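Long-range contacts in PHOX (Pseudomonas fluorescens, PDB 4A9V), which hydrolyses phosphate monoesters as an alkaline phosphatase of the beta-propeller PhoX family, using a cofactor of iron and calcium: residues L173-N178 with T191-F196; N195-F200 with R269-N274; Q213-V218 with H370-A375. All blocks are in the same frame, centred on the assembly; numbering follows the deposited sequence.

Contact 1. Residues L173-N178 with T191-F196; sequences LGTFQN and TCEENF. With FEO (mu-oxo-diiron), chain S.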
loop_
_atom_site.group_PDB
_atom_site.type_symbol
_atom_site.label_atom_id
_atom_site.label_comp_id
_atom_site.label_asym_id
_atom_site.label_seq_id
_atom_site.Cartn_x
_atom_site.Cartn_y
_atom_site.Cartn_z
ATOM N N LEU A 173 3.304 -19.510 7.480
ATOM C CA LEU A 173 3.642 -18.614 8.574
ATOM C C LEU A 173 3.811 -17.198 8.051
ATOM O O LEU A 173 4.703 -16.901 7.250
ATOM C CB LEU A 173 4.912 -19.064 9.283
ATOM C CG LEU A 173 4.836 -20.422 9.976
ATOM C CD1 LEU A 173 6.138 -20.700 10.701
ATOM C CD2 LEU A 173 3.653 -20.497 10.928
ATOM N N GLY A 174 2.961 -16.317 8.550
ATOM C CA GLY A 174 3.198 -14.894 8.441
ATOM C C GLY A 174 2.595 -14.216 7.237
ATOM O O GLY A 174 2.417 -14.811 6.165
ATOM N N THR A 175 2.297 -12.941 7.445
ATOM C CA THR A 175 2.241 -11.947 6.402
ATOM C C THR A 175 3.157 -10.811 6.845
ATOM O O THR A 175 3.252 -10.521 8.044
ATOM C CB THR A 175 0.782 -11.480 6.184
ATOM O OG1 THR A 175 0.709 -10.581 5.082
ATOM C CG2 THR A 175 0.202 -10.804 7.413
ATOM N N PHE A 176 3.986 -10.336 5.923
ATOM C CA PHE A 176 4.981 -9.328 6.240
ATOM C C PHE A 176 5.208 -8.450 5.009
ATOM O O PHE A 176 4.633 -8.705 3.952
ATOM C CB PHE A 176 6.289 -9.964 6.768
ATOM C CG PHE A 176 6.858 -11.056 5.886
ATOM C CD1 PHE A 176 7.607 -10.738 4.760
ATOM C CD2 PHE A 176 6.684 -12.392 6.202
ATOM C CE1 PHE A 176 8.110 -11.729 3.938
ATOM C CE2 PHE A 176 7.221 -13.388 5.405
ATOM C CZ PHE A 176 7.898 -13.055 4.250
ATOM N N GLN A 177 5.911 -7.340 5.187
ATOM C CA GLN A 177 6.068 -6.348 4.123
ATOM C C GLN A 177 4.691 -5.916 3.609
ATOM O O GLN A 177 4.499 -5.580 2.438
ATOM C CB GLN A 177 7.005 -6.840 3.014
ATOM C CG GLN A 177 8.454 -6.976 3.475
ATOM C CD GLN A 177 9.242 -5.670 3.587
ATOM O OE1 GLN A 177 10.374 -5.679 4.077
ATOM N NE2 GLN A 177 8.750 -4.608 2.977
ATOM N N ASN A 178 3.803 -5.703 4.569
ATOM C CA ASN A 178 2.429 -5.274 4.326
ATOM C C ASN A 178 2.359 -3.790 4.015
ATOM O O ASN A 178 2.627 -2.950 4.874
ATOM C CB ASN A 178 1.567 -5.563 5.545
ATOM C CG ASN A 178 1.589 -7.013 5.908
ATOM O OD1 ASN A 178 2.590 -7.512 6.425
ATOM N ND2 ASN A 178 0.567 -7.733 5.464
ATOM N N THR A 191 -5.021 -6.959 3.124
ATOM C CA THR A 191 -3.675 -6.458 3.291
ATOM C C THR A 191 -2.781 -7.026 2.191
ATOM O O THR A 191 -2.953 -8.161 1.752
ATOM C CB THR A 191 -3.114 -6.755 4.701
ATOM O OG1 THR A 191 -1.871 -6.067 4.851
ATOM C CG2 THR A 191 -2.889 -8.236 4.936
ATOM N N CYS A 192 -1.850 -6.210 1.718
ATOM C CA CYS A 192 -1.122 -6.476 0.489
ATOM C C CYS A 192 0.362 -6.658 0.777
ATOM O O CYS A 192 1.005 -5.763 1.322
ATOM C CB CYS A 192 -1.308 -5.299 -0.457
ATOM S SG CYS A 192 -2.979 -5.198 -1.110
ATOM N N GLU A 193 0.908 -7.810 0.401
ATOM C CA GLU A 193 2.331 -8.100 0.563
ATOM C C GLU A 193 3.090 -7.550 -0.636
ATOM O O GLU A 193 2.849 -7.964 -1.768
ATOM C CB GLU A 193 2.538 -9.615 0.682
ATOM C CG GLU A 193 1.879 -10.186 1.923
ATOM C CD GLU A 193 1.761 -11.704 1.960
ATOM O OE1 GLU A 193 2.047 -12.400 0.958
ATOM O OE2 GLU A 193 1.369 -12.211 3.038
ATOM N N GLU A 194 3.991 -6.603 -0.382
ATOM C CA GLU A 194 4.674 -5.864 -1.450
ATOM C C GLU A 194 6.126 -6.354 -1.597
ATOM O O GLU A 194 6.368 -7.316 -2.314
ATOM C CB GLU A 194 4.588 -4.343 -1.217
ATOM C CG GLU A 194 5.212 -3.517 -2.337
ATOM C CD GLU A 194 5.400 -2.063 -1.968
ATOM O OE1 GLU A 194 5.602 -1.771 -0.768
ATOM O OE2 GLU A 194 5.426 -1.228 -2.892
ATOM N N ASN A 195 7.070 -5.787 -0.849
ATOM C CA ASN A 195 8.492 -6.103 -1.044
ATOM C C ASN A 195 8.934 -7.335 -0.257
ATOM O O ASN A 195 9.990 -7.361 0.395
ATOM C CB ASN A 195 9.348 -4.892 -0.709
ATOM C CG ASN A 195 9.190 -3.790 -1.733
ATOM O OD1 ASN A 195 9.350 -4.028 -2.932
ATOM N ND2 ASN A 195 8.772 -2.619 -1.290
ATOM N N PHE A 196 8.155 -8.397 -0.401
ATOM C CA PHE A 196 8.392 -9.624 0.345
ATOM C C PHE A 196 9.726 -10.266 -0.024
ATOM O O PHE A 196 10.368 -10.897 0.809
ATOM C CB PHE A 196 7.242 -10.620 0.143
ATOM C CG PHE A 196 7.155 -11.185 -1.247
ATOM C CD1 PHE A 196 6.493 -10.513 -2.259
ATOM C CD2 PHE A 196 7.695 -12.425 -1.527
ATOM C CE1 PHE A 196 6.432 -11.043 -3.535
ATOM C CE2 PHE A 196 7.641 -12.954 -2.800
ATOM C CZ PHE A 196 6.997 -12.274 -3.805
HETATM FE FE1 FEO S . 5.088 -0.097 0.283
HETATM FE FE2 FEO S . 5.020 0.790 -3.075
HETATM O O FEO S . 5.104 1.187 -1.188
HETATM O O HOH W 1 6.615 -3.825 1.350
HETATM O O HOH W 2 4.667 1.659 1.467
HETATM O O HOH W 3 7.270 0.529 0.284
#
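Thr175 OG1 is gripped from two sides: it donates to Glu193 OE2 at 2.7 Å, on that oxygen's anti lone pair, and accepts from Asn178 ND2 at 2.9 Å. The same Asn178 amide nitrogen also reaches across to Thr191 OG1 at 3.0 Å (N-H...O 160°). With its two bonds running to different threonines, the amide has its rotation fixed, although both hydroxyls lie slightly out of its plane. Thr191 OG1 is bonded to Asn88 as well, and Glu193 OE2 forms a salt bridge with Lys263, so the buried carboxylate is probably held as an anion.

Asn178 and Glu193 are a non-hydrogen-bonded antiparallel pair joining edge strand 178-183 to strand 189-193, neighbours in a mixed sheet of this beta-propeller protein. Just beyond the pair, Glu194 N donates to Gln177 O at 3.0 Å. Water 1 lies beside the same carbonyl, to which it can donate, and accepts from Gln177 NE2 and Asn195 N. With Gln177 CG anti to its carbonyl carbon (chi1 -68°), CG comes 3.5 Å from Asn195 O; the bend at chi2 (-77°) then brings NE2 to that water. Phe196 O lies at the edge of the Phe176 ring, 3.9 Å from CE1. Past the strand end, Glu194 extends away from the backbone and bridges the mu-oxo-diiron group, OE1 on iron FE1 at 2.0 Å and OE2 on iron FE2 at 2.1 Å.

Contact 2. Residues N195-F200 with R269-N274; sequences NFTDCF and RFKHEN. With CA (calcium ion), chain Q; FEO (mu-oxo-diiron), chain S.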
loop_
_atom_site.group_PDB
_atom_site.type_symbol
_atom_site.label_atom_id
_atom_site.label_comp_id
_atom_site.label_asym_id
_atom_site.label_seq_id
_atom_site.Cartn_x
_atom_site.Cartn_y
_atom_site.Cartn_z
ATOM N N ASN A 195 7.070 -5.787 -0.849
ATOM C CA ASN A 195 8.492 -6.103 -1.044
ATOM C C ASN A 195 8.934 -7.335 -0.257
ATOM O O ASN A 195 9.990 -7.361 0.395
ATOM C CB ASN A 195 9.348 -4.892 -0.709
ATOM C CG ASN A 195 9.190 -3.790 -1.733
ATOM O OD1 ASN A 195 9.350 -4.028 -2.932
ATOM N ND2 ASN A 195 8.772 -2.619 -1.290
ATOM N N PHE A 196 8.155 -8.397 -0.401
ATOM C CA PHE A 196 8.392 -9.624 0.345
ATOM C C PHE A 196 9.726 -10.266 -0.024
ATOM O O PHE A 196 10.368 -10.897 0.809
ATOM C CB PHE A 196 7.242 -10.620 0.143
ATOM C CG PHE A 196 7.155 -11.185 -1.247
ATOM C CD1 PHE A 196 6.493 -10.513 -2.259
ATOM C CD2 PHE A 196 7.695 -12.425 -1.527
ATOM C CE1 PHE A 196 6.432 -11.043 -3.535
ATOM C CE2 PHE A 196 7.641 -12.954 -2.800
ATOM C CZ PHE A 196 6.997 -12.274 -3.805
ATOM N N THR A 197 10.134 -10.112 -1.278
ATOM C CA THR A 197 11.357 -10.734 -1.771
ATOM C C THR A 197 12.594 -10.205 -1.062
ATOM O O THR A 197 13.594 -10.914 -0.966
ATOM C CB THR A 197 11.514 -10.517 -3.286
ATOM O OG1 THR A 197 11.399 -9.121 -3.575
ATOM C CG2 THR A 197 10.443 -11.262 -4.057
ATOM N N ASP A 198 12.523 -8.976 -0.549
ATOM C CA ASP A 198 13.652 -8.351 0.150
ATOM C C ASP A 198 14.122 -9.211 1.318
ATOM O O ASP A 198 15.274 -9.111 1.745
ATOM C CB ASP A 198 13.244 -6.984 0.703
ATOM C CG ASP A 198 13.015 -5.943 -0.375
ATOM O OD1 ASP A 198 13.113 -6.265 -1.579
ATOM O OD2 ASP A 198 12.733 -4.785 -0.000
ATOM N N CYS A 199 13.189 -9.959 1.900
ATOM C CA CYS A 199 13.406 -10.667 3.157
ATOM C C CYS A 199 14.115 -12.000 2.980
ATOM O O CYS A 199 14.460 -12.642 3.966
ATOM C CB CYS A 199 12.063 -10.893 3.843
ATOM S SG CYS A 199 11.207 -9.371 4.264
ATOM N N PHE A 200 14.265 -12.443 1.734
ATOM C CA PHE A 200 14.859 -13.743 1.445
ATOM C C PHE A 200 16.306 -13.587 1.008
ATOM O O PHE A 200 16.696 -12.570 0.447
ATOM C CB PHE A 200 14.049 -14.448 0.358
ATOM C CG PHE A 200 12.678 -14.867 0.811
ATOM C CD1 PHE A 200 11.636 -13.951 0.867
ATOM C CD2 PHE A 200 12.449 -16.158 1.265
ATOM C CE1 PHE A 200 10.403 -14.318 1.371
ATOM C CE2 PHE A 200 11.218 -16.532 1.770
ATOM C CZ PHE A 200 10.196 -15.603 1.837
ATOM N N ARG A 269 0.091 -13.289 -7.591
ATOM C CA ARG A 269 1.285 -13.044 -6.791
ATOM C C ARG A 269 2.171 -12.019 -7.488
ATOM O O ARG A 269 2.544 -12.199 -8.651
ATOM C CB ARG A 269 2.063 -14.351 -6.585
ATOM C CG ARG A 269 3.399 -14.164 -5.892
ATOM C CD ARG A 269 3.971 -15.504 -5.479
ATOM N NE ARG A 269 5.381 -15.424 -5.118
ATOM C CZ ARG A 269 6.388 -15.505 -5.980
ATOM N NH1 ARG A 269 6.164 -15.638 -7.278
ATOM N NH2 ARG A 269 7.629 -15.383 -5.542
ATOM N N PHE A 270 2.481 -10.941 -6.777
ATOM C CA PHE A 270 3.331 -9.855 -7.252
ATOM C C PHE A 270 3.537 -8.914 -6.059
ATOM O O PHE A 270 3.231 -9.291 -4.925
ATOM C CB PHE A 270 2.774 -9.155 -8.527
ATOM C CG PHE A 270 1.320 -8.737 -8.452
ATOM C CD1 PHE A 270 0.966 -7.478 -7.990
ATOM C CD2 PHE A 270 0.340 -9.508 -9.065
ATOM C CE1 PHE A 270 -0.343 -7.039 -8.055
ATOM C CE2 PHE A 270 -0.965 -9.075 -9.134
ATOM C CZ PHE A 270 -1.303 -7.831 -8.658
ATOM N N LYS A 271 4.177 -7.772 -6.277
ATOM C CA LYS A 271 4.498 -6.874 -5.177
ATOM C C LYS A 271 3.334 -5.896 -4.969
ATOM O O LYS A 271 3.326 -4.770 -5.471
ATOM C CB LYS A 271 5.849 -6.198 -5.416
ATOM C CG LYS A 271 6.950 -7.231 -5.505
ATOM C CD LYS A 271 8.353 -6.665 -5.587
ATOM C CE LYS A 271 9.334 -7.794 -5.859
ATOM N NZ LYS A 271 10.732 -7.319 -6.027
ATOM N N HIS A 272 2.284 -6.417 -4.339
ATOM C CA HIS A 272 1.009 -5.713 -4.227
ATOM C C HIS A 272 1.142 -4.455 -3.409
ATOM O O HIS A 272 1.557 -4.516 -2.253
ATOM C CB HIS A 272 -0.006 -6.607 -3.526
ATOM C CG HIS A 272 -0.464 -7.784 -4.337
ATOM N ND1 HIS A 272 -1.530 -7.713 -5.166
ATOM C CD2 HIS A 272 -0.023 -9.095 -4.376
ATOM C CE1 HIS A 272 -1.747 -8.915 -5.715
ATOM N NE2 HIS A 272 -0.830 -9.760 -5.240
ATOM N N GLU A 273 0.637 -3.339 -3.933
ATOM C CA GLU A 273 0.548 -2.101 -3.161
ATOM C C GLU A 273 -0.776 -2.048 -2.395
ATOM O O GLU A 273 -0.796 -2.220 -1.179
ATOM C CB GLU A 273 0.709 -0.878 -4.049
ATOM C CG GLU A 273 0.725 0.416 -3.247
ATOM C CD GLU A 273 2.116 0.886 -2.872
ATOM O OE1 GLU A 273 3.093 0.376 -3.477
ATOM O OE2 GLU A 273 2.214 1.789 -2.002
ATOM N N ASN A 274 -1.885 -1.800 -3.092
ATOM C CA ASN A 274 -3.205 -1.811 -2.456
ATOM C C ASN A 274 -4.213 -2.595 -3.286
ATOM O O ASN A 274 -3.876 -3.233 -4.281
ATOM C CB ASN A 274 -3.697 -0.388 -2.069
ATOM C CG ASN A 274 -4.513 0.295 -3.156
ATOM O OD1 ASN A 274 -4.266 0.125 -4.351
ATOM N ND2 ASN A 274 -5.407 1.187 -2.738
HETATM CA CA CA Q . 3.641 3.104 -0.744
HETATM FE FE1 FEO S . 5.088 -0.097 0.283
HETATM FE FE2 FEO S . 5.020 0.790 -3.075
HETATM O O FEO S . 5.104 1.187 -1.188
HETATM O O HOH W 4 11.365 -5.810 -3.758
HETATM O O HOH W 2 4.667 1.659 1.467
HETATM O O HOH W 5 1.852 2.255 0.804
HETATM O O HOH W 6 3.351 4.796 1.059
HETATM O O HOH W 7 6.159 3.651 -0.232
HETATM O O HOH W 3 7.270 0.529 0.284
#
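Thr197 OG1 accepts a hydrogen bond from Lys271 NZ at 3.1 Å, the sole direct one between the two segments. The lysine chain, fully extended beyond CG, carries its ammonium group to the 3-10 segment that ends at Cys199, and the threonine side chain crosses it at about a right angle. Water 4 supplements this: it accepts from Lys271 NZ at 2.8 Å and lies 2.8 Å from both Asn195 OD1 and Asp198 OD1, to which it can donate, with more acceptors in reach than it has protons. Lys271 NZ also has partners elsewhere, a hydrogen bond to Tyr216 O and a salt bridge to Glu293, while Asp198 OD1 pairs with Arg223.

Van der Waals contact centres on the Phe196 ring, against a guanidinium. Arg269 NH2 lies near the ring plane, 3.6 Å from Phe196 CZ, which makes this an edge approach; ring and guanidinium are tilted 64° apart. Hydrogen bonds to Ile369 O and Leu243 O hold that guanidinium in position.

Two residues on from Lys271, Glu273, which does not touch 195-200, binds the metals: OE1 on iron FE2 at 2.0 Å and OE2 on calcium at 2.3 Å, with Asp479 on the same calcium. One carboxylate thus joins iron to calcium, consistent with a cofactor in which both metals act together, while Lys271 joins this chain to 195-200.

Contact 3. Residues Q213-V218 with H370-A375; sequences QKRYGV and HARLAA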
loop_
_atom_site.group_PDB
_atom_site.type_symbol
_atom_site.label_atom_id
_atom_site.label_comp_id
_atom_site.label_asym_id
_atom_site.label_seq_id
_atom_site.Cartn_x
_atom_site.Cartn_y
_atom_site.Cartn_z
ATOM N N GLN A 213 12.128 -16.784 -10.298
ATOM C CA GLN A 213 12.737 -16.196 -9.121
ATOM C C GLN A 213 13.452 -14.889 -9.449
ATOM O O GLN A 213 13.279 -13.886 -8.760
ATOM C CB GLN A 213 13.688 -17.200 -8.475
ATOM C CG GLN A 213 12.965 -18.402 -7.895
ATOM C CD GLN A 213 13.887 -19.546 -7.533
ATOM O OE1 GLN A 213 14.981 -19.686 -8.084
ATOM N NE2 GLN A 213 13.408 -20.426 -6.671
ATOM N N LYS A 214 14.136 -14.854 -10.586
ATOM C CA LYS A 214 14.817 -13.642 -11.018
ATOM C C LYS A 214 13.837 -12.518 -11.347
ATOM O O LYS A 214 14.080 -11.366 -11.002
ATOM C CB LYS A 214 15.719 -13.938 -12.215
ATOM C CG LYS A 214 16.964 -14.710 -11.828
ATOM C CD LYS A 214 17.886 -14.937 -13.004
ATOM C CE LYS A 214 19.168 -15.595 -12.542
ATOM N NZ LYS A 214 20.047 -15.917 -13.688
ATOM N N ARG A 215 12.711 -12.850 -11.972
ATOM C CA ARG A 215 11.741 -11.827 -12.348
ATOM C C ARG A 215 11.145 -11.152 -11.110
ATOM O O ARG A 215 10.742 -9.988 -11.166
ATOM C CB ARG A 215 10.639 -12.429 -13.233
ATOM C CG ARG A 215 9.478 -11.493 -13.536
ATOM C CD ARG A 215 9.891 -10.238 -14.302
ATOM N NE ARG A 215 8.745 -9.379 -14.611
ATOM C CZ ARG A 215 7.906 -9.585 -15.622
ATOM N NH1 ARG A 215 8.137 -10.564 -16.486
ATOM N NH2 ARG A 215 6.869 -8.785 -15.799
ATOM N N TYR A 216 11.063 -11.884 -10.005
ATOM C CA TYR A 216 10.539 -11.326 -8.772
ATOM C C TYR A 216 11.620 -10.671 -7.913
ATOM O O TYR A 216 11.301 -9.981 -6.949
ATOM C CB TYR A 216 9.755 -12.389 -7.999
ATOM C CG TYR A 216 8.365 -12.626 -8.563
ATOM C CD1 TYR A 216 8.177 -13.269 -9.780
ATOM C CD2 TYR A 216 7.247 -12.133 -7.914
ATOM C CE1 TYR A 216 6.909 -13.432 -10.314
ATOM C CE2 TYR A 216 5.975 -12.291 -8.439
ATOM C CZ TYR A 216 5.810 -12.946 -9.640
ATOM O OH TYR A 216 4.570 -13.102 -10.213
ATOM N N GLY A 217 12.883 -10.800 -8.310
ATOM C CA GLY A 217 13.935 -9.933 -7.790
ATOM C C GLY A 217 14.622 -10.438 -6.530
ATOM O O GLY A 217 15.292 -9.670 -5.844
ATOM N N VAL A 218 14.537 -11.734 -6.262
ATOM C CA VAL A 218 15.240 -12.304 -5.113
ATOM C C VAL A 218 16.750 -12.279 -5.330
ATOM O O VAL A 218 17.216 -12.356 -6.465
ATOM C CB VAL A 218 14.746 -13.737 -4.813
ATOM C CG1 VAL A 218 15.163 -14.699 -5.909
ATOM C CG2 VAL A 218 15.202 -14.210 -3.446
ATOM N N HIS A 370 3.042 -17.037 -10.820
ATOM C CA HIS A 370 3.936 -16.319 -11.721
ATOM C C HIS A 370 3.177 -15.336 -12.573
ATOM O O HIS A 370 3.463 -15.157 -13.759
ATOM C CB HIS A 370 4.703 -17.314 -12.582
ATOM C CG HIS A 370 5.606 -18.204 -11.782
ATOM N ND1 HIS A 370 5.975 -19.433 -12.190
ATOM C CD2 HIS A 370 6.252 -17.981 -10.570
ATOM C CE1 HIS A 370 6.802 -19.975 -11.276
ATOM N NE2 HIS A 370 6.963 -19.089 -10.282
ATOM N N ALA A 371 2.300 -14.568 -11.935
ATOM C CA ALA A 371 1.450 -13.625 -12.647
ATOM C C ALA A 371 2.258 -12.617 -13.467
ATOM O O ALA A 371 1.832 -12.232 -14.550
ATOM C CB ALA A 371 0.533 -12.916 -11.677
ATOM N N ARG A 372 3.408 -12.174 -12.958
ATOM C CA ARG A 372 4.225 -11.224 -13.707
ATOM C C ARG A 372 4.597 -11.805 -15.069
ATOM O O ARG A 372 4.615 -11.093 -16.074
ATOM C CB ARG A 372 5.503 -10.889 -12.938
ATOM C CG ARG A 372 5.313 -9.930 -11.776
ATOM C CD ARG A 372 6.650 -9.545 -11.164
ATOM N NE ARG A 372 6.506 -8.444 -10.233
ATOM C CZ ARG A 372 7.517 -7.822 -9.650
ATOM N NH1 ARG A 372 8.765 -8.253 -9.807
ATOM N NH2 ARG A 372 7.278 -6.738 -8.936
ATOM N N LEU A 373 5.028 -13.062 -15.076
ATOM C CA LEU A 373 5.457 -13.716 -16.304
ATOM C C LEU A 373 4.286 -13.894 -17.256
ATOM O O LEU A 373 4.430 -13.734 -18.458
ATOM C CB LEU A 373 6.096 -15.070 -15.997
ATOM C CG LEU A 373 7.459 -14.975 -15.318
ATOM C CD1 LEU A 373 7.983 -16.373 -15.024
ATOM C CD2 LEU A 373 8.451 -14.223 -16.190
ATOM N N ALA A 374 3.126 -14.258 -16.722
ATOM C CA ALA A 374 1.945 -14.442 -17.558
ATOM C C ALA A 374 1.527 -13.110 -18.187
ATOM O O ALA A 374 1.165 -13.048 -19.366
ATOM C CB ALA A 374 0.807 -15.037 -16.741
ATOM N N ALA A 375 1.596 -12.034 -17.408
ATOM C CA ALA A 375 1.228 -10.718 -17.901
ATOM C C ALA A 375 2.183 -10.239 -19.007
ATOM O O ALA A 375 1.766 -9.575 -19.953
ATOM C CB ALA A 375 1.193 -9.727 -16.749
#
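Two short helices meet at their ends here: the last turn of helix 211-216, closed by a Schellman motif at Gly217, and the first turn of helix 371-377, with His370 at the N-cap position. Arg372, Tyr216 and Arg215 carry most of the contact. The Arg372 chain is extended from CG to NE and passes over the tyrosine ring, its CD lying 3.9 Å from the ring centroid and 12° off the normal, a CH-pi contact over the face. Arg372 CZ is 5.0 Å from the Tyr216 ring centroid, so any cation-pi attraction is at most weak.

Beyond the ring, Arg372 NH1 donates to Arg215 O at 3.0 Å; the acceptor lies in the guanidinium plane, but the bond is bent (N-H...O 135°). At the other end of the tyrosine, Arg372 N points straight at Tyr216 OH, 3.1 Å away and at 174°. That phenol oxygen is also hydrogen-bonded to Arg269 O. Arg215, bent at chi2, places one face of its guanidinium over Arg372 CB. The arginines are not left to oppose each other: Arg215 NE pairs with Glu296, and Arg372 NE and NH2 pair with Asp291 and Glu293.

Strand 296-303 adjoins this pair of helix ends: Arg215 rests on Phe297 and Arg372 on Tyr299, while Ala375 of helix 371-377 packs against both of these aromatic residues.

Contacts 1 and 2 share Asn195 and Phe196, their centres lie about 6 Å apart, and both reach the mu-oxo-diiron group. Glu194 OE2 and Glu273 OE1 stand 2.9 Å apart as ligands of one iron, and Glu193 O is 3.1 Å from His272 N, a probable hydrogen bond between the two glutamate-bearing segments. Contact 3 is centred about 11 Å from contact 2 and about 16 Å from contact 1. It meets contact 2 through Arg269 O and Tyr216 OH, 2.7 Å apart, and touches contact 1 where Phe196 CZ packs 4.1 Å from Tyr216 CD2. The Arg372 side chain is still about 10 Å from the diiron group, placing contact 3 outside the metal shell.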